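Local coordinates for protein oxidized polyvinyl alcohol hydrolase (Pseudomonas sp. VM15C, PDB 3WWC) that hydrolyses beta-diketones such as nonane-4,6-dione and the oxidised form of polyvinyl alcohol, carrying out the second step of that polymer's breakdown, at residues Y31-E35 with C159-Y164; A49-A55 with Y95-V101; A226-I230 with N284-A288. The protein carries 1 engineered substitution. All blocks are in the same frame, centred on the assembly; numbering follows the deposited sequence.

Overall arrangement
Contacts 1 and 2 share one edge of an alpha/beta-hydrolase sheet, their centres 10 Å apart, whereas contact 3 lies on the opposite side of the chain's centre, about 39 and 33 Å away between centres. Contact 2 is the buried one, an antiparallel strand pair held by a ladder of backbone hydrogen bonds with apolar side chains on both faces. Contact 1, partly buried near the surface, touches it where V160 meets F50 and Y164 meets P54; it relies on a disulfide sulfur, apolar packing and a bridging water. Contact 3, likewise partly buried, joins a loop turn to helix 275-288 through one asparagine amide, with hydrophobic packing beside it.

Contact 1: Y31-E35 with C159-Y164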
ATOM      1  N   TYR A  31      -7.817 -14.448 -21.887  1.00 21.45           N
ATOM      2  CA  TYR A  31      -6.812 -14.640 -20.844  1.00 20.61           C
ATOM      3  C   TYR A  31      -7.188 -15.796 -19.945  1.00 20.88           C
ATOM      4  O   TYR A  31      -8.295 -15.857 -19.427  1.00 24.65           O
ATOM      5  CB  TYR A  31      -6.610 -13.335 -20.020  1.00 17.44           C
ATOM      6  CG  TYR A  31      -5.294 -13.362 -19.224  1.00 15.41           C
ATOM      7  CD1 TYR A  31      -5.277 -13.819 -17.893  1.00 13.35           C
ATOM      8  CD2 TYR A  31      -4.094 -13.042 -19.838  1.00 14.08           C
ATOM      9  CE1 TYR A  31      -4.086 -13.960 -17.181  1.00 13.17           C
ATOM     10  CE2 TYR A  31      -2.885 -13.195 -19.143  1.00 13.99           C
ATOM     11  CZ  TYR A  31      -2.904 -13.648 -17.835  1.00 13.47           C
ATOM     12  OH  TYR A  31      -1.697 -13.846 -17.196  1.00 14.08           O
ATOM     13  N   GLU A  32      -6.270 -16.715 -19.720  1.00 21.50           N
ATOM     14  CA  GLU A  32      -6.590 -17.871 -18.902  1.00 22.41           C
ATOM     15  C   GLU A  32      -5.862 -17.750 -17.574  1.00 21.53           C
ATOM     16  O   GLU A  32      -4.675 -17.988 -17.520  1.00 21.30           O
ATOM     17  CB  GLU A  32      -6.124 -19.143 -19.606  1.00 25.17           C
ATOM     18  CG  GLU A  32      -6.441 -19.150 -21.092  1.00 30.78           C
ATOM     19  CD  GLU A  32      -5.995 -20.431 -21.781  1.00 34.02           C
ATOM     20  OE1 GLU A  32      -6.828 -21.354 -21.895  1.00 36.50           O
ATOM     21  OE2 GLU A  32      -4.814 -20.509 -22.201  1.00 35.74           O
ATOM     22  N   VAL A  33      -6.568 -17.365 -16.520  1.00 20.83           N
ATOM     23  CA  VAL A  33      -5.975 -17.240 -15.195  1.00 20.63           C
ATOM     24  C   VAL A  33      -5.602 -18.575 -14.616  1.00 20.42           C
ATOM     25  O   VAL A  33      -6.285 -19.584 -14.845  1.00 20.16           O
ATOM     26  CB  VAL A  33      -6.935 -16.577 -14.226  1.00 22.65           C
ATOM     27  CG1 VAL A  33      -6.272 -16.443 -12.835  1.00 25.78           C
ATOM     28  CG2 VAL A  33      -7.312 -15.277 -14.747  1.00 24.86           C
ATOM     29  N   LYS A  34      -4.504 -18.607 -13.879  1.00 17.78           N
ATOM     30  CA  LYS A  34      -4.066 -19.843 -13.288  1.00 19.30           C
ATOM     31  C   LYS A  34      -3.543 -19.661 -11.885  1.00 18.76           C
ATOM     32  O   LYS A  34      -3.265 -18.535 -11.457  1.00 17.13           O
ATOM     33  CB  LYS A  34      -2.964 -20.473 -14.163  1.00 21.81           C
ATOM     34  CG  LYS A  34      -1.783 -19.563 -14.397  1.00 24.95           C
ATOM     35  CD  LYS A  34      -0.616 -20.224 -15.207  1.00 27.10           C
ATOM     36  CE  LYS A  34       0.201 -21.251 -14.371  1.00 28.52           C
ATOM     37  NZ  LYS A  34       0.993 -20.665 -13.250  1.00 25.45           N
ATOM     38  N   GLU A  35      -3.419 -20.775 -11.165  1.00 18.37           N
ATOM     39  CA  GLU A  35      -2.833 -20.732  -9.847  1.00 17.20           C
ATOM     40  C   GLU A  35      -1.369 -20.510 -10.138  1.00 16.88           C
ATOM     41  O   GLU A  35      -0.835 -20.997 -11.142  1.00 19.32           O
ATOM     42  CB  GLU A  35      -3.011 -22.069  -9.136  1.00 20.08           C
ATOM     43  CG  GLU A  35      -2.208 -22.189  -7.881  1.00 22.18           C
ATOM     44  CD  GLU A  35      -2.536 -23.455  -7.084  1.00 26.62           C
ATOM     45  OE1 GLU A  35      -3.320 -24.291  -7.571  1.00 29.80           O
ATOM     46  OE2 GLU A  35      -1.994 -23.608  -5.969  1.00 29.10           O
ATOM     47  N   CYS A 159     -10.150 -10.095 -12.930  1.00 10.72           N
ATOM     48  CA  CYS A 159      -9.878 -11.276 -13.742  1.00 12.97           C
ATOM     49  C   CYS A 159      -9.750 -12.549 -12.900  1.00 11.82           C
ATOM     50  O   CYS A 159     -10.359 -13.626 -13.212  1.00 12.82           O
ATOM     51  CB  CYS A 159      -8.585 -11.018 -14.536  1.00 13.07           C
ATOM     52  SG  CYS A 159      -8.140 -12.425 -15.592  1.00 17.02           S
ATOM     53  N   VAL A 160      -9.002 -12.492 -11.794  1.00 10.46           N
ATOM     54  CA  VAL A 160      -8.831 -13.681 -10.953  1.00 10.64           C
ATOM     55  C   VAL A 160     -10.213 -14.139 -10.441  1.00 11.28           C
ATOM     56  O   VAL A 160     -10.440 -15.324 -10.282  1.00 12.12           O
ATOM     57  CB  VAL A 160      -7.860 -13.367  -9.767  1.00 10.38           C
ATOM     58  CG1 VAL A 160      -7.773 -14.534  -8.805  1.00 12.85           C
ATOM     59  CG2 VAL A 160      -6.487 -13.062 -10.331  1.00 10.55           C
ATOM     60  N   GLY A 161     -11.105 -13.183 -10.198  1.00 11.67           N
ATOM     61  CA  GLY A 161     -12.437 -13.500  -9.677  1.00 12.50           C
ATOM     62  C   GLY A 161     -13.299 -14.281 -10.645  1.00 14.59           C
ATOM     63  O   GLY A 161     -14.380 -14.680 -10.252  1.00 16.08           O
ATOM     64  N   THR A 162     -12.863 -14.431 -11.893  1.00 13.82           N
ATOM     65  CA  THR A 162     -13.634 -15.266 -12.825  1.00 15.28           C
ATOM     66  C   THR A 162     -13.229 -16.720 -12.599  1.00 16.53           C
ATOM     67  O   THR A 162     -13.940 -17.635 -13.050  1.00 18.54           O
ATOM     68  CB  THR A 162     -13.398 -14.882 -14.331  1.00 13.60           C
ATOM     69  OG1 THR A 162     -12.046 -15.206 -14.694  1.00 16.37           O
ATOM     70  CG2 THR A 162     -13.727 -13.427 -14.600  1.00 15.37           C
ATOM     71  N   LYS A 163     -12.111 -16.990 -11.923  1.00 16.50           N
ATOM     72  CA  LYS A 163     -11.670 -18.365 -11.711  1.00 17.47           C
ATOM     73  C   LYS A 163     -11.775 -18.856 -10.272  1.00 17.36           C
ATOM     74  O   LYS A 163     -11.962 -20.075  -9.991  1.00 18.92           O
ATOM     75  CB  LYS A 163     -10.205 -18.543 -12.176  1.00 21.22           C
ATOM     76  CG  LYS A 163      -9.767 -20.016 -12.160  1.00 25.64           C
ATOM     77  CD  LYS A 163      -8.307 -20.192 -12.528  1.00 31.21           C
ATOM     78  CE  LYS A 163      -7.660 -21.382 -11.793  1.00 31.74           C
ATOM     79  NZ  LYS A 163      -8.313 -22.683 -12.102  1.00 35.10           N
ATOM     80  N   TYR A 164     -11.612 -17.930  -9.337  1.00 15.55           N
ATOM     81  CA  TYR A 164     -11.715 -18.252  -7.925  1.00 14.46           C
ATOM     82  C   TYR A 164     -12.803 -17.352  -7.341  1.00 14.16           C
ATOM     83  O   TYR A 164     -12.995 -16.236  -7.811  1.00 16.44           O
ATOM     84  CB  TYR A 164     -10.369 -17.990  -7.245  1.00 15.06           C
ATOM     85  CG  TYR A 164      -9.269 -18.893  -7.731  1.00 17.67           C
ATOM     86  CD1 TYR A 164      -8.325 -18.432  -8.653  1.00 20.71           C
ATOM     87  CD2 TYR A 164      -9.201 -20.240  -7.322  1.00 19.75           C
ATOM     88  CE1 TYR A 164      -7.348 -19.272  -9.162  1.00 22.08           C
ATOM     89  CE2 TYR A 164      -8.215 -21.096  -7.833  1.00 20.73           C
ATOM     90  CZ  TYR A 164      -7.302 -20.589  -8.748  1.00 23.09           C
ATOM     91  OH  TYR A 164      -6.281 -21.371  -9.257  1.00 25.08           O
TER
HETATM   92  O   HOH W   1      -6.428 -23.980  -8.516  1.00 32.36           O
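Beside the C27–C159 disulfide, Y31 and V33 of the loop leading into strand 36-43 meet C159, and V33 also meets V160 and K163, on and just after helix 148-160. With its CB–SG bond anti to the backbone N (chi1 -180°), C159 turns SG toward this loop, where it lies 3.9 Å from Y31 CD1. The sulfur approaches the tyrosine ring obliquely, 64° off the normal. Valine suits the middle of the contact because its branches serve two neighbours: CG2 faces C159 SG, and CG1 reaches V160 CG2 at 4.2 Å.

Farther along, the aliphatic part of K163 runs beside the 33-34 backbone, with its CE 4.2 Å from K34 CA, and K163 CG lies over one face of the Y164 ring, toward its rim. Y164 is long enough to bring OH 3.3 Å from E35 CB. A water in the plane of that ring, 2.7 Å from Y164 OH, donates a longer bond to E35 OE1, so this polar pair is linked through solvent. C159 O accepts from both T162 N and T162 OG1, the hydroxyl bond being 2.7 Å.

Around the contact, Y31 bonds through OH to V39 O and packs edge-to-face with F41 of strand 36-43, while V160 rests on F50 and V52 of strand 46-53.

Contact 2: A49-A55 with Y95-V101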
ATOM      1  N   ALA A  49       2.466  -9.164 -14.879  1.00  8.84           N
ATOM      2  CA  ALA A  49       2.442 -10.473 -14.287  1.00  8.92           C
ATOM      3  C   ALA A  49       1.996 -10.374 -12.850  1.00  8.33           C
ATOM      4  O   ALA A  49       2.126  -9.313 -12.209  1.00  8.70           O
ATOM      5  CB  ALA A  49       3.844 -11.136 -14.327  1.00  9.36           C
ATOM      6  N   PHE A  50       1.504 -11.488 -12.340  1.00  7.89           N
ATOM      7  CA  PHE A  50       1.063 -11.551 -10.952  1.00  8.24           C
ATOM      8  C   PHE A  50       0.962 -12.997 -10.541  1.00  9.31           C
ATOM      9  O   PHE A  50       0.904 -13.899 -11.400  1.00  9.40           O
ATOM     10  CB  PHE A  50      -0.288 -10.840 -10.760  1.00  8.31           C
ATOM     11  CG  PHE A  50      -1.426 -11.366 -11.631  1.00  8.75           C
ATOM     12  CD1 PHE A  50      -1.630 -10.830 -12.905  1.00 10.62           C
ATOM     13  CD2 PHE A  50      -2.265 -12.395 -11.176  1.00  8.93           C
ATOM     14  CE1 PHE A  50      -2.685 -11.312 -13.733  1.00 11.05           C
ATOM     15  CE2 PHE A  50      -3.304 -12.885 -11.987  1.00 10.49           C
ATOM     16  CZ  PHE A  50      -3.522 -12.342 -13.259  1.00  8.57           C
ATOM     17  N   ILE A  51       0.973 -13.247  -9.238  1.00  9.25           N
ATOM     18  CA  ILE A  51       0.974 -14.616  -8.724  1.00  9.77           C
ATOM     19  C   ILE A  51      -0.253 -14.817  -7.861  1.00  9.93           C
ATOM     20  O   ILE A  51      -0.576 -13.991  -6.987  1.00 10.20           O
ATOM     21  CB  ILE A  51       2.252 -14.864  -7.903  1.00  8.83           C
ATOM     22  CG1 ILE A  51       3.486 -14.652  -8.798  1.00 10.40           C
ATOM     23  CG2 ILE A  51       2.296 -16.301  -7.352  1.00 10.68           C
ATOM     24  CD1 ILE A  51       4.855 -14.682  -8.034  1.00 13.14           C
ATOM     25  N   VAL A  52      -0.894 -15.967  -8.025  1.00  9.49           N
ATOM     26  CA  VAL A  52      -2.097 -16.262  -7.274  1.00 10.41           C
ATOM     27  C   VAL A  52      -1.914 -17.456  -6.364  1.00 12.14           C
ATOM     28  O   VAL A  52      -1.474 -18.540  -6.802  1.00 12.95           O
ATOM     29  CB  VAL A  52      -3.298 -16.596  -8.223  1.00  9.72           C
ATOM     30  CG1 VAL A  52      -4.563 -17.011  -7.382  1.00 11.36           C
ATOM     31  CG2 VAL A  52      -3.612 -15.432  -9.144  1.00 11.05           C
ATOM     32  N   TYR A  53      -2.240 -17.278  -5.081  1.00 10.74           N
ATOM     33  CA  TYR A  53      -2.249 -18.411  -4.136  1.00 12.44           C
ATOM     34  C   TYR A  53      -3.721 -18.474  -3.652  1.00 12.85           C
ATOM     35  O   TYR A  53      -4.161 -17.667  -2.806  1.00 11.66           O
ATOM     36  CB  TYR A  53      -1.306 -18.155  -2.932  1.00 12.77           C
ATOM     37  CG  TYR A  53       0.200 -18.235  -3.184  1.00 14.29           C
ATOM     38  CD1 TYR A  53       0.912 -17.161  -3.744  1.00 17.19           C
ATOM     39  CD2 TYR A  53       0.926 -19.381  -2.835  1.00 17.21           C
ATOM     40  CE1 TYR A  53       2.297 -17.262  -3.944  1.00 16.36           C
ATOM     41  CE2 TYR A  53       2.297 -19.472  -3.031  1.00 17.64           C
ATOM     42  CZ  TYR A  53       2.970 -18.410  -3.588  1.00 18.70           C
ATOM     43  OH  TYR A  53       4.361 -18.501  -3.769  1.00 20.38           O
ATOM     44  N   PRO A  54      -4.513 -19.453  -4.137  1.00 13.50           N
ATOM     45  CA  PRO A  54      -5.917 -19.545  -3.712  1.00 12.91           C
ATOM     46  C   PRO A  54      -6.070 -19.877  -2.235  1.00 13.23           C
ATOM     47  O   PRO A  54      -5.276 -20.612  -1.642  1.00 14.98           O
ATOM     48  CB  PRO A  54      -6.516 -20.629  -4.608  1.00 15.39           C
ATOM     49  CG  PRO A  54      -5.537 -20.755  -5.748  1.00 15.55           C
ATOM     50  CD  PRO A  54      -4.180 -20.448  -5.176  1.00 13.77           C
ATOM     51  N   ALA A  55      -7.116 -19.315  -1.632  1.00 13.35           N
ATOM     52  CA  ALA A  55      -7.369 -19.526  -0.219  1.00 13.46           C
ATOM     53  C   ALA A  55      -7.556 -20.969   0.149  1.00 16.69           C
ATOM     54  O   ALA A  55      -8.239 -21.682  -0.589  1.00 19.30           O
ATOM     55  CB  ALA A  55      -8.644 -18.757   0.192  1.00 12.70           C
ATOM     56  N   TYR A  95      -7.143 -16.615   2.796  1.00 10.67           N
ATOM     57  CA  TYR A  95      -7.232 -15.479   1.907  1.00  8.92           C
ATOM     58  C   TYR A  95      -6.704 -15.881   0.556  1.00  9.84           C
ATOM     59  O   TYR A  95      -5.756 -16.654   0.492  1.00 10.83           O
ATOM     60  CB  TYR A  95      -6.349 -14.275   2.373  1.00  9.43           C
ATOM     61  CG  TYR A  95      -6.842 -13.646   3.653  1.00  9.25           C
ATOM     62  CD1 TYR A  95      -6.651 -14.293   4.874  1.00 11.87           C
ATOM     63  CD2 TYR A  95      -7.557 -12.477   3.626  1.00  8.39           C
ATOM     64  CE1 TYR A  95      -7.200 -13.777   6.059  1.00 10.90           C
ATOM     65  CE2 TYR A  95      -8.100 -11.939   4.801  1.00 10.00           C
ATOM     66  CZ  TYR A  95      -7.917 -12.607   6.001  1.00  9.98           C
ATOM     67  OH  TYR A  95      -8.504 -12.063   7.105  1.00 10.99           O
ATOM     68  N   THR A  96      -7.340 -15.391  -0.491  1.00  8.86           N
ATOM     69  CA  THR A  96      -6.788 -15.626  -1.822  1.00 10.01           C
ATOM     70  C   THR A  96      -5.795 -14.464  -2.037  1.00  9.52           C
ATOM     71  O   THR A  96      -6.143 -13.275  -1.998  1.00  9.58           O
ATOM     72  CB  THR A  96      -7.866 -15.687  -2.872  1.00  9.91           C
ATOM     73  OG1 THR A  96      -8.517 -16.962  -2.724  1.00 11.27           O
ATOM     74  CG2 THR A  96      -7.265 -15.655  -4.257  1.00 11.64           C
ATOM     75  N   VAL A  97      -4.535 -14.842  -2.171  1.00  8.53           N
ATOM     76  CA  VAL A  97      -3.426 -13.885  -2.306  1.00  8.60           C
ATOM     77  C   VAL A  97      -3.152 -13.663  -3.789  1.00  8.68           C
ATOM     78  O   VAL A  97      -2.963 -14.614  -4.546  1.00  9.86           O
ATOM     79  CB  VAL A  97      -2.186 -14.440  -1.591  1.00  7.18           C
ATOM     80  CG1 VAL A  97      -1.015 -13.450  -1.739  1.00  9.75           C
ATOM     81  CG2 VAL A  97      -2.490 -14.632  -0.101  1.00  9.27           C
ATOM     82  N   ILE A  98      -3.187 -12.397  -4.220  1.00  7.85           N
ATOM     83  CA  ILE A  98      -3.008 -12.041  -5.640  1.00  7.12           C
ATOM     84  C   ILE A  98      -1.944 -10.957  -5.594  1.00  7.55           C
ATOM     85  O   ILE A  98      -2.224  -9.800  -5.232  1.00  8.02           O
ATOM     86  CB  ILE A  98      -4.319 -11.519  -6.218  1.00  7.23           C
ATOM     87  CG1 ILE A  98      -5.465 -12.527  -5.983  1.00  7.81           C
ATOM     88  CG2 ILE A  98      -4.113 -11.281  -7.717  1.00  9.87           C
ATOM     89  CD1 ILE A  98      -6.817 -11.940  -6.424  1.00 10.05           C
ATOM     90  N   ALA A  99      -0.703 -11.327  -5.970  1.00  8.28           N
ATOM     91  CA  ALA A  99       0.472 -10.467  -5.794  1.00  7.99           C
ATOM     92  C   ALA A  99       1.002  -9.975  -7.096  1.00  8.32           C
ATOM     93  O   ALA A  99       1.499 -10.764  -7.911  1.00  9.24           O
ATOM     94  CB  ALA A  99       1.562 -11.314  -5.094  1.00  8.02           C
ATOM     95  N   PRO A 100       0.947  -8.679  -7.324  1.00  7.05           N
ATOM     96  CA  PRO A 100       1.437  -8.131  -8.593  1.00  7.55           C
ATOM     97  C   PRO A 100       2.937  -7.997  -8.648  1.00  8.22           C
ATOM     98  O   PRO A 100       3.578  -7.722  -7.644  1.00  8.80           O
ATOM     99  CB  PRO A 100       0.786  -6.738  -8.652  1.00  7.30           C
ATOM    100  CG  PRO A 100       0.713  -6.337  -7.129  1.00  8.11           C
ATOM    101  CD  PRO A 100       0.310  -7.639  -6.454  1.00  7.65           C
ATOM    102  N   VAL A 101       3.490  -8.198  -9.846  1.00  8.14           N
ATOM    103  CA  VAL A 101       4.932  -7.994 -10.093  1.00  7.61           C
ATOM    104  C   VAL A 101       5.087  -6.547 -10.550  1.00  7.47           C
ATOM    105  O   VAL A 101       4.240  -6.022 -11.304  1.00  9.23           O
ATOM    106  CB  VAL A 101       5.411  -8.978 -11.165  1.00  7.29           C
ATOM    107  CG1 VAL A 101       6.901  -8.739 -11.551  1.00  8.94           C
ATOM    108  CG2 VAL A 101       5.239 -10.403 -10.612  1.00  8.76           C
TER
HETATM  109  O   HOH W   2       3.938  -6.851 -13.869  1.00 10.52           O
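In the antiparallel part of the central sheet, I51 and Y53 of strand 46-53 pair with A99 and V97 of strand 96-100. Each couple exchanges two backbone hydrogen bonds, among them A99 N to I51 O at 2.9 Å and Y53 N to V97 O at 2.8 Å. F50–P100 and V52–I98 are the intervening non-hydrogen-bonded pairs, so proline's missing N-H costs this ladder nothing. V101 N to A49 O adds a rung, beyond which a water accepts from A49 N and donates to V101 O.

The strand order is that of the alpha/beta-hydrolase fold, in which the second strand runs against its neighbours. Helices pack on both sides of the sheet, which suits largely apolar side chains here: F50, V52, I98 and P100 look toward helix 148-160, while I51, Y53 and A99 meet L79 of helix 75-80. With CG between the backbone N and carbonyl carbon (chi1 57°), the F50 ring is carried away from strand 96-100, toward M156 and V160; F50 CD2 still lies 4.1 Å from I98 CG2, and V52 CG2 sits in plane at the ring's edge.

Past P54 the ladder changes character: A55 N donates a 2.9 Å hydrogen bond to T96 OG1, a side-chain hydroxyl, at an N-H...O angle of 153°.

Contact 3: A226-I230 with N284-A288; sequences APTKI and NFFSA
P227 contributes its carbonyl, with O 2.8 Å from N284 ND2, as the chain rounds a type I beta turn from A226 to K229. T228 occupies the third position of this turn, its side chain directed away from helix 275-288 while its carbonyl carbon passes 3.5 Å from N284 ND2. K229 closes the turn and offers O to the same nitrogen at 2.9 Å; its ammonium group instead forms a salt bridge with D209. Asparagine fits here because a single amide NH2 can serve two carbonyls. Both bonds are fairly straight at the hydrogen (163° to P227 O), although ND2 stands about 43° out of either carbonyl plane and so is not on a lone pair.

I230 then brings apolar surface to the helix. Its CG2 lies at the edge of the F285 ring, 4.0 Å from CD1, and the two side chains cross obliquely. With CG1 anti to the carbonyl carbon (chi1 -70°), the extended end of I230 puts CD1 3.7 Å from A288 CB, where a small methyl allows close approach.

Q280 NE2 donates to N284 OD1, so three hydrogen bonds grip the amide and settle which end is nitrogen. The loop after helix 216-225 is thereby fastened to the turn of helix next to S283, which by similarity probably belongs to the charge relay; the grip is directional and polar, and I230 adds a hydrophobic flank.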
ATOM      1  N   ALA A 226       2.726  21.181  11.742  1.00 15.21           N
ATOM      2  CA  ALA A 226       1.273  21.048  11.814  1.00 13.70           C
ATOM      3  C   ALA A 226       0.974  19.551  11.790  1.00 14.60           C
ATOM      4  O   ALA A 226       0.410  19.010  10.833  1.00 12.57           O
ATOM      5  CB  ALA A 226       0.649  21.715  10.615  1.00 14.26           C
ATOM      6  N   PRO A 227       1.294  18.866  12.875  1.00 13.80           N
ATOM      7  CA  PRO A 227       1.085  17.421  12.908  1.00 12.96           C
ATOM      8  C   PRO A 227      -0.296  16.865  12.889  1.00 12.48           C
ATOM      9  O   PRO A 227      -0.456  15.650  12.588  1.00 14.29           O
ATOM     10  CB  PRO A 227       1.863  16.967  14.139  1.00 13.69           C
ATOM     11  CG  PRO A 227       1.876  18.178  15.019  1.00 16.88           C
ATOM     12  CD  PRO A 227       1.912  19.371  14.118  1.00 14.28           C
ATOM     13  N   THR A 228      -1.297  17.694  13.163  1.00 13.32           N
ATOM     14  CA  THR A 228      -2.647  17.184  13.203  1.00 13.48           C
ATOM     15  C   THR A 228      -3.417  17.641  11.994  1.00 12.85           C
ATOM     16  O   THR A 228      -4.593  17.350  11.885  1.00 14.42           O
ATOM     17  CB  THR A 228      -3.444  17.665  14.453  1.00 15.04           C
ATOM     18  OG1 THR A 228      -3.633  19.085  14.383  1.00 16.03           O
ATOM     19  CG2 THR A 228      -2.726  17.269  15.741  1.00 16.52           C
ATOM     20  N   LYS A 229      -2.776  18.329  11.064  1.00 13.89           N
ATOM     21  CA  LYS A 229      -3.618  18.747   9.973  1.00 15.45           C
ATOM     22  C   LYS A 229      -3.586  17.794   8.782  1.00 13.16           C
ATOM     23  O   LYS A 229      -2.706  16.942   8.682  1.00 12.64           O
ATOM     24  CB  LYS A 229      -3.214  20.124   9.543  1.00 20.11           C
ATOM     25  CG  LYS A 229      -1.964  20.136   8.902  1.00 23.10           C
ATOM     26  CD  LYS A 229      -2.269  20.616   7.511  1.00 28.20           C
ATOM     27  CE  LYS A 229      -1.565  21.906   7.190  1.00 26.29           C
ATOM     28  NZ  LYS A 229      -1.886  22.136   5.739  1.00 29.63           N
ATOM     29  N   ILE A 230      -4.552  17.955   7.903  1.00 13.66           N
ATOM     30  CA  ILE A 230      -4.573  17.169   6.687  1.00 13.38           C
ATOM     31  C   ILE A 230      -3.624  17.837   5.700  1.00 12.65           C
ATOM     32  O   ILE A 230      -3.772  19.002   5.334  1.00 15.04           O
ATOM     33  CB  ILE A 230      -5.986  17.061   6.133  1.00 14.73           C
ATOM     34  CG1 ILE A 230      -6.815  16.159   7.067  1.00 19.37           C
ATOM     35  CG2 ILE A 230      -5.974  16.389   4.741  1.00 16.10           C
ATOM     36  CD1 ILE A 230      -8.337  16.258   6.798  1.00 21.62           C
ATOM     37  N   ASN A 284      -3.907  11.125   9.369  1.00  8.72           N
ATOM     38  CA  ASN A 284      -4.773  12.291   9.593  1.00  9.40           C
ATOM     39  C   ASN A 284      -5.855  12.323   8.508  1.00 10.50           C
ATOM     40  O   ASN A 284      -7.038  12.570   8.784  1.00 11.93           O
ATOM     41  CB  ASN A 284      -3.941  13.587   9.490  1.00  9.96           C
ATOM     42  CG  ASN A 284      -2.931  13.723  10.621  1.00  8.86           C
ATOM     43  OD1 ASN A 284      -2.927  12.940  11.575  1.00 11.13           O
ATOM     44  ND2 ASN A 284      -2.084  14.743  10.533  1.00 10.40           N
ATOM     45  N   PHE A 285      -5.469  12.045   7.267  1.00 10.40           N
ATOM     46  CA  PHE A 285      -6.459  12.086   6.210  1.00 10.26           C
ATOM     47  C   PHE A 285      -7.496  11.012   6.371  1.00  9.61           C
ATOM     48  O   PHE A 285      -8.704  11.290   6.278  1.00  9.46           O
ATOM     49  CB  PHE A 285      -5.783  11.935   4.835  1.00 10.92           C
ATOM     50  CG  PHE A 285      -6.753  11.839   3.705  1.00 11.98           C
ATOM     51  CD1 PHE A 285      -7.255  12.985   3.124  1.00 12.77           C
ATOM     52  CD2 PHE A 285      -7.230  10.591   3.286  1.00 10.08           C
ATOM     53  CE1 PHE A 285      -8.234  12.899   2.149  1.00 12.70           C
ATOM     54  CE2 PHE A 285      -8.212  10.498   2.306  1.00 13.65           C
ATOM     55  CZ  PHE A 285      -8.708  11.645   1.749  1.00 11.77           C
ATOM     56  N   PHE A 286      -7.054   9.772   6.621  1.00  8.36           N
ATOM     57  CA  PHE A 286      -8.035   8.691   6.693  1.00 10.39           C
ATOM     58  C   PHE A 286      -8.881   8.743   7.957  1.00  9.59           C
ATOM     59  O   PHE A 286     -10.032   8.367   7.927  1.00 11.42           O
ATOM     60  CB  PHE A 286      -7.343   7.318   6.529  1.00  9.04           C
ATOM     61  CG  PHE A 286      -6.859   7.084   5.134  1.00  9.40           C
ATOM     62  CD1 PHE A 286      -7.784   6.976   4.078  1.00 10.68           C
ATOM     63  CD2 PHE A 286      -5.488   6.932   4.863  1.00  9.62           C
ATOM     64  CE1 PHE A 286      -7.344   6.719   2.767  1.00 11.04           C
ATOM     65  CE2 PHE A 286      -5.046   6.671   3.558  1.00 12.39           C
ATOM     66  CZ  PHE A 286      -5.975   6.565   2.509  1.00 10.72           C
ATOM     67  N   SER A 287      -8.325   9.232   9.052  1.00 10.72           N
ATOM     68  CA  SER A 287      -9.112   9.332  10.248  1.00 12.12           C
ATOM     69  C   SER A 287     -10.216  10.344  10.099  1.00 13.01           C
ATOM     70  O   SER A 287     -11.303  10.121  10.633  1.00 15.81           O
ATOM     71  CB  SER A 287      -8.231   9.734  11.439  1.00 13.57           C
ATOM     72  OG  SER A 287      -7.374   8.679  11.727  1.00 17.64           O
ATOM     73  N   ALA A 288      -9.950  11.433   9.382  1.00 11.37           N
ATOM     74  CA  ALA A 288     -10.958  12.476   9.207  1.00 12.51           C
ATOM     75  C   ALA A 288     -12.127  12.009   8.348  1.00 13.94           C
ATOM     76  O   ALA A 288     -13.210  12.523   8.462  1.00 14.85           O
ATOM     77  CB  ALA A 288     -10.339  13.738   8.597  1.00 12.17           C
TER